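Local coordinates for protein siderophore biosynthesis lipase/esterase, putative (Aspergillus fumigatus, PDB 6GUP) that hydrolyses the ester bonds of the siderophore fusarinine C to give fusarinine, a step in fungal iron acquisition, but does not cleave triacetylfusarinine C, at residues I100-Y103 against K104-F108; H17-T20 against E21-T25; L346-L349 against S350-K354; G84-D87 against R88-N91. All coordinates share one frame; numbering follows the deposited sequence.

Contact 1: residues I100-Y103 against K104-F108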
loop_
_atom_site.group_PDB
_atom_site.type_symbol
_atom_site.label_atom_id
_atom_site.label_comp_id
_atom_site.label_asym_id
_atom_site.label_seq_id
_atom_site.Cartn_x
_atom_site.Cartn_y
_atom_site.Cartn_z
ATOM N N ILE A 100 0.761 18.539 3.725
ATOM C CA ILE A 100 -0.207 19.205 2.839
ATOM C C ILE A 100 -0.291 20.702 3.141
ATOM O O ILE A 100 -0.361 21.520 2.220
ATOM C CB ILE A 100 -1.618 18.562 2.935
ATOM C CG1 ILE A 100 -1.608 17.177 2.277
ATOM C CG2 ILE A 100 -2.678 19.432 2.256
ATOM C CD1 ILE A 100 -2.823 16.326 2.582
ATOM N N LYS A 101 -0.279 21.044 4.427
ATOM C CA LYS A 101 -0.366 22.436 4.868
ATOM C C LYS A 101 0.844 23.261 4.428
ATOM O O LYS A 101 0.677 24.379 3.936
ATOM C CB LYS A 101 -0.541 22.502 6.387
ATOM C CG LYS A 101 -0.976 23.863 6.921
ATOM C CD LYS A 101 -1.906 23.715 8.119
ATOM C CE LYS A 101 -1.783 24.851 9.119
ATOM N NZ LYS A 101 -2.541 24.548 10.368
ATOM N N GLU A 102 2.050 22.713 4.595
ATOM C CA GLU A 102 3.273 23.380 4.115
ATOM C C GLU A 102 3.341 23.390 2.585
ATOM O O GLU A 102 3.748 24.391 1.993
ATOM C CB GLU A 102 4.545 22.750 4.719
ATOM C CG GLU A 102 5.882 23.150 4.080
ATOM C CD GLU A 102 6.288 24.602 4.316
ATOM O OE1 GLU A 102 7.485 24.837 4.588
ATOM O OE2 GLU A 102 5.437 25.512 4.227
ATOM N N TYR A 103 2.959 22.274 1.960
ATOM C CA TYR A 103 2.927 22.162 0.495
ATOM C C TYR A 103 2.023 23.212 -0.149
ATOM O O TYR A 103 2.429 23.880 -1.102
ATOM C CB TYR A 103 2.477 20.757 0.066
ATOM C CG TYR A 103 2.025 20.658 -1.377
ATOM C CD1 TYR A 103 2.927 20.833 -2.426
ATOM C CD2 TYR A 103 0.690 20.390 -1.693
ATOM C CE1 TYR A 103 2.514 20.746 -3.748
ATOM C CE2 TYR A 103 0.269 20.298 -3.012
ATOM C CZ TYR A 103 1.183 20.479 -4.037
ATOM O OH TYR A 103 0.772 20.382 -5.346
ATOM N N LYS A 104 0.804 23.340 0.371
ATOM C CA LYS A 104 -0.166 24.305 -0.158
ATOM C C LYS A 104 0.225 25.760 0.099
ATOM O O LYS A 104 -0.110 26.636 -0.702
ATOM C CB LYS A 104 -1.579 24.028 0.382
ATOM C CG LYS A 104 -2.247 22.793 -0.210
ATOM C CD LYS A 104 -2.447 22.922 -1.714
ATOM C CE LYS A 104 -3.216 21.753 -2.305
ATOM N NZ LYS A 104 -4.685 21.853 -2.091
ATOM N N THR A 105 0.924 26.014 1.203
ATOM C CA THR A 105 1.506 27.330 1.460
ATOM C C THR A 105 2.615 27.623 0.448
ATOM O O THR A 105 2.597 28.663 -0.203
ATOM C CB THR A 105 2.082 27.436 2.885
ATOM O OG1 THR A 105 1.076 27.075 3.839
ATOM C CG2 THR A 105 2.565 28.859 3.174
ATOM N N GLU A 106 3.572 26.706 0.328
ATOM C CA GLU A 106 4.699 26.860 -0.608
ATOM C C GLU A 106 4.267 27.025 -2.068
ATOM O O GLU A 106 4.822 27.859 -2.786
ATOM C CB GLU A 106 5.666 25.675 -0.499
ATOM C CG GLU A 106 6.558 25.714 0.731
ATOM C CD GLU A 106 7.531 24.549 0.789
ATOM O OE1 GLU A 106 8.710 24.778 1.130
ATOM O OE2 GLU A 106 7.123 23.406 0.492
ATOM N N LYS A 107 3.283 26.233 -2.497
ATOM C CA LYS A 107 2.838 26.236 -3.893
ATOM C C LYS A 107 2.060 27.501 -4.262
ATOM O O LYS A 107 2.440 28.207 -5.199
ATOM C CB LYS A 107 2.001 24.989 -4.205
ATOM C CG LYS A 107 1.611 24.863 -5.672
ATOM C CD LYS A 107 1.217 23.443 -6.040
ATOM C CE LYS A 107 0.740 23.356 -7.482
ATOM N NZ LYS A 107 0.034 22.076 -7.762
ATOM N N PHE A 108 0.986 27.781 -3.522
ATOM C CA PHE A 108 0.068 28.880 -3.855
ATOM C C PHE A 108 0.236 30.148 -3.008
ATOM O O PHE A 108 -0.429 31.149 -3.278
ATOM C CB PHE A 108 -1.382 28.389 -3.788
ATOM C CG PHE A 108 -1.655 27.199 -4.664
ATOM C CD1 PHE A 108 -2.030 27.364 -5.996
ATOM C CD2 PHE A 108 -1.525 25.908 -4.162
ATOM C CE1 PHE A 108 -2.272 26.262 -6.806
ATOM C CE2 PHE A 108 -1.770 24.804 -4.966
ATOM C CZ PHE A 108 -2.147 24.980 -6.289
#
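Y103 and K107 meet one turn apart in a local i to i+4 contact along the last two turns of helix 86-108, the part of the helix that lies over strand 67-72. Both side chains leave with CG trans to their own backbone N (chi1 163° for Y103, -175° for K107), and they run side by side in the same direction. The lysine stays extended, and K107 NZ donates to Y103 OH over 3.0 Å, while K107 CD lies 3.6 Å from Y103 CZ. Y103 OH also forms a weak hydrogen bond with E27 OE1. K104 crosses the ring obliquely beside its CD2 and CE2 atoms: bent at chi2 and chi4, its chain passes with K104 CE 3.8 Å from Y103 CE2 before NZ reaches S68 OG, S38 OG and the carbonyl of K35. These three oxygens tie a buried ammonium to neighbouring parts of the chain.

In this alpha/beta-hydrolase fold the helix packs on the central sheet, and I100, Y103 and K104 all touch F70 there. Y103 also meets G10 of the second subunit. The I100 methyl CG2 lies alongside K104 CG at 4.2 Å.

Elsewhere around the helix, K101 O receives two donors from T105 on opposite faces of its carbonyl plane, OG1 at 2.7 Å and N at 3.2 Å. On the exposed side the carboxylates of E102 and E106 stack with planes only 4° apart, E102 OE1 3.7 Å from E106 OE1, a pairing of like charges that would be expected to repel unless solvent screens it.

Contact 2: residues H17-T20 against E21-T25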
loop_
_atom_site.group_PDB
_atom_site.type_symbol
_atom_site.label_atom_id
_atom_site.label_comp_id
_atom_site.label_asym_id
_atom_site.label_seq_id
_atom_site.Cartn_x
_atom_site.Cartn_y
_atom_site.Cartn_z
ATOM N N HIS A 17 2.931 12.518 -3.878
ATOM C CA HIS A 17 3.788 13.151 -2.876
ATOM C C HIS A 17 4.344 12.125 -1.902
ATOM O O HIS A 17 3.798 11.037 -1.762
ATOM C CB HIS A 17 2.996 14.177 -2.072
ATOM C CG HIS A 17 2.309 15.207 -2.910
ATOM N ND1 HIS A 17 2.864 16.439 -3.176
ATOM C CD2 HIS A 17 1.109 15.190 -3.537
ATOM C CE1 HIS A 17 2.037 17.136 -3.932
ATOM N NE2 HIS A 17 0.964 16.402 -4.166
ATOM N N HIS A 18 5.428 12.499 -1.229
ATOM C CA HIS A 18 5.984 11.739 -0.112
ATOM C C HIS A 18 5.899 12.606 1.141
ATOM O O HIS A 18 6.664 13.562 1.283
ATOM C CB HIS A 18 7.443 11.357 -0.399
ATOM C CG HIS A 18 7.606 10.016 -1.042
ATOM N ND1 HIS A 18 8.061 8.914 -0.353
ATOM C CD2 HIS A 18 7.375 9.599 -2.308
ATOM C CE1 HIS A 18 8.103 7.876 -1.168
ATOM N NE2 HIS A 18 7.692 8.264 -2.361
ATOM N N TYR A 19 4.959 12.287 2.034
ATOM C CA TYR A 19 4.835 13.001 3.316
ATOM C C TYR A 19 5.764 12.425 4.401
ATOM O O TYR A 19 6.106 13.124 5.356
ATOM C CB TYR A 19 3.368 13.104 3.776
ATOM C CG TYR A 19 2.715 11.842 4.302
ATOM C CD1 TYR A 19 2.787 11.510 5.655
ATOM C CD2 TYR A 19 1.976 11.008 3.459
ATOM C CE1 TYR A 19 2.176 10.367 6.148
ATOM C CE2 TYR A 19 1.358 9.862 3.945
ATOM C CZ TYR A 19 1.460 9.547 5.289
ATOM O OH TYR A 19 0.848 8.417 5.776
ATOM N N THR A 20 6.151 11.158 4.252
ATOM C CA THR A 20 7.345 10.605 4.910
ATOM C C THR A 20 8.213 9.967 3.824
ATOM O O THR A 20 7.846 9.979 2.647
ATOM C CB THR A 20 7.006 9.557 6.001
ATOM O OG1 THR A 20 6.603 8.320 5.397
ATOM C CG2 THR A 20 5.904 10.057 6.928
ATOM N N GLU A 21 9.358 9.410 4.216
ATOM C CA GLU A 21 10.220 8.681 3.277
ATOM C C GLU A 21 9.562 7.378 2.795
ATOM O O GLU A 21 9.791 6.953 1.662
ATOM C CB GLU A 21 11.589 8.380 3.905
ATOM C CG GLU A 21 12.417 9.606 4.285
ATOM C CD GLU A 21 12.938 10.380 3.084
ATOM O OE1 GLU A 21 14.127 10.215 2.740
ATOM O OE2 GLU A 21 12.161 11.154 2.485
ATOM N N THR A 22 8.742 6.769 3.655
ATOM C CA THR A 22 8.050 5.506 3.364
ATOM C C THR A 22 6.624 5.689 2.819
ATOM O O THR A 22 6.166 4.870 2.020
ATOM C CB THR A 22 7.978 4.632 4.640
ATOM O OG1 THR A 22 9.292 4.478 5.190
ATOM C CG2 THR A 22 7.394 3.246 4.348
ATOM N N LEU A 23 5.932 6.746 3.249
ATOM C CA LEU A 23 4.490 6.893 3.008
ATOM C C LEU A 23 4.174 8.004 2.010
ATOM O O LEU A 23 4.836 9.046 1.999
ATOM C CB LEU A 23 3.766 7.144 4.335
ATOM C CG LEU A 23 3.992 6.075 5.415
ATOM C CD1 LEU A 23 3.497 6.543 6.775
ATOM C CD2 LEU A 23 3.333 4.758 5.029
ATOM N N VAL A 24 3.146 7.772 1.189
ATOM C CA VAL A 24 2.776 8.680 0.096
ATOM C C VAL A 24 1.337 9.171 0.200
ATOM O O VAL A 24 0.490 8.529 0.829
ATOM C CB VAL A 24 2.978 8.038 -1.305
ATOM C CG1 VAL A 24 4.450 7.748 -1.547
ATOM C CG2 VAL A 24 2.145 6.770 -1.492
ATOM N N THR A 25 1.084 10.317 -0.425
ATOM C CA THR A 25 -0.271 10.827 -0.616
ATOM C C THR A 25 -0.430 11.287 -2.069
ATOM O O THR A 25 0.436 11.990 -2.599
ATOM C CB THR A 25 -0.636 11.945 0.398
ATOM O OG1 THR A 25 -1.971 12.406 0.156
ATOM C CG2 THR A 25 0.322 13.133 0.327
#
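Y19 lays its ring beside L23 and the backbone that follows it, within the turn that carries the chain from strand 12-18 into strand 24-28. With chi1 at 73°, CB sends CG between the backbone N and the carbonyl carbon, and Y19 CG stands 4.2 Å from L23 O. Along the near edge, CD2 faces that same oxygen, and Y19 CE2 then meets V24 O at 3.5 Å, close to the ring plane. Y19 CZ packs on L23 CB at 3.5 Å, and at the tip OH touches L23 CD1 while it is hydrogen-bonded to the carbonyl of T73.

The two strands form a beta hairpin at the edge of the mixed central sheet within this chain. H17 and T25 are an antiparallel hydrogen-bonded pair: H17 N gives a bond of 2.9 Å to T25 O, and T25 N returns one to H17 O. In the connection, T20 OG1 accepts from L23 N at 2.7 Å and from T22 N; the T20 hydroxyl oxygen thus takes two backbone N-H groups of the turn, the second weakly.

H18 points to the other side from H17 and T25. Its ND1 donates to T20 O, in the carbonyl plane and close to the plane of the imidazole, with a weak second bond to E21 O. V24 CG1 sits over one face of the H18 ring, 3.5 Å from its centroid and 17° off the normal, a CH-pi contact. W7 of the second subunit also meets the H18 ring.

Contact 3: residues L346-L349 against S350-K354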
loop_
_atom_site.group_PDB
_atom_site.type_symbol
_atom_site.label_atom_id
_atom_site.label_comp_id
_atom_site.label_asym_id
_atom_site.label_seq_id
_atom_site.Cartn_x
_atom_site.Cartn_y
_atom_site.Cartn_z
ATOM N N LEU A 346 -19.698 18.687 -1.755
ATOM C CA LEU A 346 -19.463 20.026 -2.329
ATOM C C LEU A 346 -20.213 21.136 -1.584
ATOM O O LEU A 346 -19.675 22.230 -1.402
ATOM C CB LEU A 346 -19.803 20.068 -3.829
ATOM C CG LEU A 346 -18.643 19.751 -4.780
ATOM C CD1 LEU A 346 -18.166 18.312 -4.647
ATOM C CD2 LEU A 346 -19.045 20.044 -6.217
ATOM N N GLY A 347 -21.443 20.845 -1.157
ATOM C CA GLY A 347 -22.236 21.775 -0.345
ATOM C C GLY A 347 -21.636 22.035 1.027
ATOM O O GLY A 347 -21.641 23.170 1.506
ATOM N N TYR A 348 -21.128 20.975 1.657
ATOM C CA TYR A 348 -20.389 21.078 2.920
ATOM C C TYR A 348 -19.129 21.937 2.760
ATOM O O TYR A 348 -18.870 22.828 3.572
ATOM C CB TYR A 348 -20.014 19.675 3.426
ATOM C CG TYR A 348 -19.169 19.655 4.679
ATOM C CD1 TYR A 348 -17.773 19.698 4.608
ATOM C CD2 TYR A 348 -19.760 19.587 5.936
ATOM C CE1 TYR A 348 -16.997 19.683 5.756
ATOM C CE2 TYR A 348 -18.993 19.568 7.092
ATOM C CZ TYR A 348 -17.612 19.616 6.994
ATOM O OH TYR A 348 -16.847 19.599 8.128
ATOM N N LEU A 349 -18.354 21.653 1.714
ATOM C CA LEU A 349 -17.122 22.398 1.421
ATOM C C LEU A 349 -17.377 23.857 1.012
ATOM O O LEU A 349 -16.576 24.735 1.342
ATOM C CB LEU A 349 -16.304 21.682 0.335
ATOM C CG LEU A 349 -15.721 20.300 0.672
ATOM C CD1 LEU A 349 -15.082 19.695 -0.568
ATOM C CD2 LEU A 349 -14.712 20.358 1.810
ATOM N N SER A 350 -18.482 24.109 0.307
ATOM C CA SER A 350 -18.877 25.474 -0.082
ATOM C C SER A 350 -19.230 26.346 1.125
ATOM O O SER A 350 -18.816 27.506 1.198
ATOM C CB SER A 350 -20.067 25.446 -1.046
ATOM O OG SER A 350 -19.740 24.771 -2.247
ATOM N N ALA A 351 -20.000 25.782 2.055
ATOM C CA ALA A 351 -20.367 26.461 3.307
ATOM C C ALA A 351 -19.151 26.809 4.167
ATOM O O ALA A 351 -19.157 27.815 4.881
ATOM C CB ALA A 351 -21.337 25.602 4.107
ATOM N N LEU A 352 -18.123 25.966 4.095
ATOM C CA LEU A 352 -16.876 26.170 4.829
ATOM C C LEU A 352 -16.076 27.370 4.298
ATOM O O LEU A 352 -15.522 28.132 5.090
ATOM C CB LEU A 352 -16.037 24.883 4.791
ATOM C CG LEU A 352 -14.802 24.726 5.686
ATOM C CD1 LEU A 352 -15.036 25.213 7.109
ATOM C CD2 LEU A 352 -14.363 23.269 5.694
ATOM N N VAL A 353 -16.039 27.544 2.973
ATOM C CA VAL A 353 -15.324 28.683 2.349
ATOM C C VAL A 353 -16.105 30.007 2.331
ATOM O O VAL A 353 -15.492 31.071 2.213
ATOM C CB VAL A 353 -14.796 28.373 0.919
ATOM C CG1 VAL A 353 -13.745 27.275 0.970
ATOM C CG2 VAL A 353 -15.912 28.016 -0.062
ATOM N N LYS A 354 -17.435 29.948 2.436
ATOM C CA LYS A 354 -18.250 31.159 2.634
ATOM C C LYS A 354 -18.093 31.626 4.082
ATOM O O LYS A 354 -18.890 31.264 4.953
ATOM C CB LYS A 354 -19.727 30.921 2.272
ATOM C CG LYS A 354 -20.026 31.144 0.796
ATOM C CD LYS A 354 -21.227 30.344 0.318
ATOM C CE LYS A 354 -21.502 30.593 -1.158
ATOM N NZ LYS A 354 -22.234 29.464 -1.793
#
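The last turns of helix 335-353, the C-terminal helix of the alpha/beta-hydrolase domain, hold this contact, in which L346 O is gripped twice by S350. S350 N donates to L346 O over 2.8 Å and S350 OG to the same oxygen over 2.7 Å. These donors arrive from opposite faces of the carbonyl plane, OG standing 36° out of it. The hydroxyl is folded back along the helix because it sits beside its own backbone N and trans to the carbonyl carbon (chi1 -62°). A351 N to G347 O follows at 3.1 Å, whereas the next two bonds are longer: L352 N to Y348 O and V353 N to L349 O are each 3.3 Å. K354 then leaves the helical conformation.

Side-chain contact between the turns is slight. Y348 CE1 approaches L352 CD2 at 4.4 Å, meeting it obliquely. Both side chains touch V118 on strand 117-122, as does L349, and L349, L352 and V353 also touch W67. The Y348 hydroxyl is hydrogen-bonded to K277 O and A160 N, pinning the ring beside the sheet. An amphipathic helix closing the chain, with leucines and a tyrosine turned onto the parallel strands, is an arrangement typical of the alpha/beta-hydrolase fold.

Contact 4: residues G84-D87 against R88-N91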
loop_
_atom_site.group_PDB
_atom_site.type_symbol
_atom_site.label_atom_id
_atom_site.label_comp_id
_atom_site.label_asym_id
_atom_site.label_seq_id
_atom_site.Cartn_x
_atom_site.Cartn_y
_atom_site.Cartn_z
ATOM N N GLY A 84 -4.785 -2.680 17.325
ATOM C CA GLY A 84 -4.039 -1.606 17.976
ATOM C C GLY A 84 -3.366 -0.722 16.948
ATOM O O GLY A 84 -2.208 -0.336 17.117
ATOM N N HIS A 85 -4.106 -0.408 15.885
ATOM C CA HIS A 85 -3.571 0.308 14.723
ATOM C C HIS A 85 -3.990 1.782 14.624
ATOM O O HIS A 85 -3.334 2.555 13.923
ATOM C CB HIS A 85 -3.951 -0.436 13.434
ATOM C CG HIS A 85 -5.393 -0.303 13.049
ATOM N ND1 HIS A 85 -6.372 -1.158 13.507
ATOM C CD2 HIS A 85 -6.019 0.586 12.244
ATOM C CE1 HIS A 85 -7.538 -0.798 13.003
ATOM N NE2 HIS A 85 -7.352 0.258 12.234
ATOM N N LEU A 86 -5.066 2.170 15.314
ATOM C CA LEU A 86 -5.619 3.526 15.183
ATOM C C LEU A 86 -4.699 4.646 15.684
ATOM O O LEU A 86 -4.729 5.747 15.132
ATOM C CB LEU A 86 -6.989 3.643 15.871
ATOM C CG LEU A 86 -8.213 3.016 15.194
ATOM C CD1 LEU A 86 -9.467 3.358 15.986
ATOM C CD2 LEU A 86 -8.369 3.483 13.752
ATOM N N ASP A 87 -3.901 4.377 16.719
ATOM C CA ASP A 87 -2.933 5.366 17.221
ATOM C C ASP A 87 -1.867 5.717 16.179
ATOM O O ASP A 87 -1.543 6.891 15.993
ATOM C CB ASP A 87 -2.250 4.883 18.514
ATOM C CG ASP A 87 -3.131 5.033 19.754
ATOM O OD1 ASP A 87 -4.180 5.712 19.700
ATOM O OD2 ASP A 87 -2.756 4.471 20.804
ATOM N N ARG A 88 -1.334 4.698 15.510
ATOM C CA ARG A 88 -0.334 4.890 14.454
ATOM C C ARG A 88 -0.938 5.537 13.201
ATOM O O ARG A 88 -0.306 6.395 12.582
ATOM C CB ARG A 88 0.298 3.552 14.090
ATOM C CG ARG A 88 1.526 3.638 13.192
ATOM C CD ARG A 88 2.014 2.242 12.852
ATOM N NE ARG A 88 0.940 1.452 12.242
ATOM C CZ ARG A 88 0.808 0.125 12.299
ATOM N NH1 ARG A 88 1.687 -0.643 12.947
ATOM N NH2 ARG A 88 -0.231 -0.448 11.696
ATOM N N ASP A 89 -2.143 5.103 12.830
ATOM C CA ASP A 89 -2.919 5.726 11.742
ATOM C C ASP A 89 -3.045 7.225 11.945
ATOM O O ASP A 89 -2.781 8.019 11.040
ATOM C CB ASP A 89 -4.336 5.141 11.679
ATOM C CG ASP A 89 -4.380 3.769 11.051
ATOM O OD1 ASP A 89 -3.330 3.102 10.971
ATOM O OD2 ASP A 89 -5.480 3.363 10.624
ATOM N N THR A 90 -3.457 7.582 13.153
ATOM C CA THR A 90 -3.653 8.964 13.559
ATOM C C THR A 90 -2.372 9.815 13.465
ATOM O O THR A 90 -2.427 10.961 13.009
ATOM C CB THR A 90 -4.254 8.991 14.982
ATOM O OG1 THR A 90 -5.627 8.584 14.916
ATOM C CG2 THR A 90 -4.191 10.342 15.579
ATOM N N ASN A 91 -1.240 9.257 13.892
ATOM C CA ASN A 91 0.054 9.954 13.802
ATOM C C ASN A 91 0.454 10.232 12.354
ATOM O O ASN A 91 0.969 11.308 12.044
ATOM C CB ASN A 91 1.173 9.137 14.467
ATOM C CG ASN A 91 1.000 9.003 15.971
ATOM O OD1 ASN A 91 1.203 7.925 16.528
ATOM N ND2 ASN A 91 0.639 10.097 16.635
HETATM O O HOH W 1 -1.372 2.132 16.529
#
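H85 and D89 face each other across the first turn of helix 86-108, one of the helices flanking the sheet of the alpha/beta-hydrolase fold. H85 O is satisfied by D89 N at 3.0 Å, a nearly straight bond (168° at the hydrogen). The aspartate side chain curls back on the same turn: D89 OD2 approaches H85 CD2 at 3.3 Å, near the imidazole plane, with ring and carboxylate planes 61° apart. D89 OD1 lies 3.0 Å from H85 O, but both are acceptors and each has its own donor, S76 OG serving OD1. The same serine oxygen is bonded to R88 NH2, so S76 ties the acid and the guanidinium to helix 75-78.

At the start of the helix a water serves the N-H of R88. It accepts from R88 N at 2.8 Å and donates to G84 O at 2.7 Å, bridging the loop residue to the helix. D87 OD1 is hydrogen-bonded to H131 NE2, and D87 O accepts from N91 N at 3.2 Å. L86 O has two donors, T90 N and T90 OG1, each at 3.0 Å and on opposite faces of its carbonyl plane; chi1 of -73° sets the hydroxyl beside the T90 backbone N.

In the fold
Along the chain come contacts 2, 4, 1 and 3. Contacts 4 and 1 occupy the beginning and the end of one helix, 86-108, with centres about 25 Å apart. The hairpin of contact 2, at one edge of the sheet within this chain, lies alongside this helix: it touches contact 1, where H17 and Y103 meet edge-to-face, and comes within about 6 Å of contact 4 between nearest atoms. Contact 3 ends helix 335-353, about 20 Å from contact 1 by centres, and touches none of the others. Strand 67-72 packs against contacts 1, 2 and 3. Hairpin and helix end together meet the second subunit; contact 3 packs on the sheet, untouched by it.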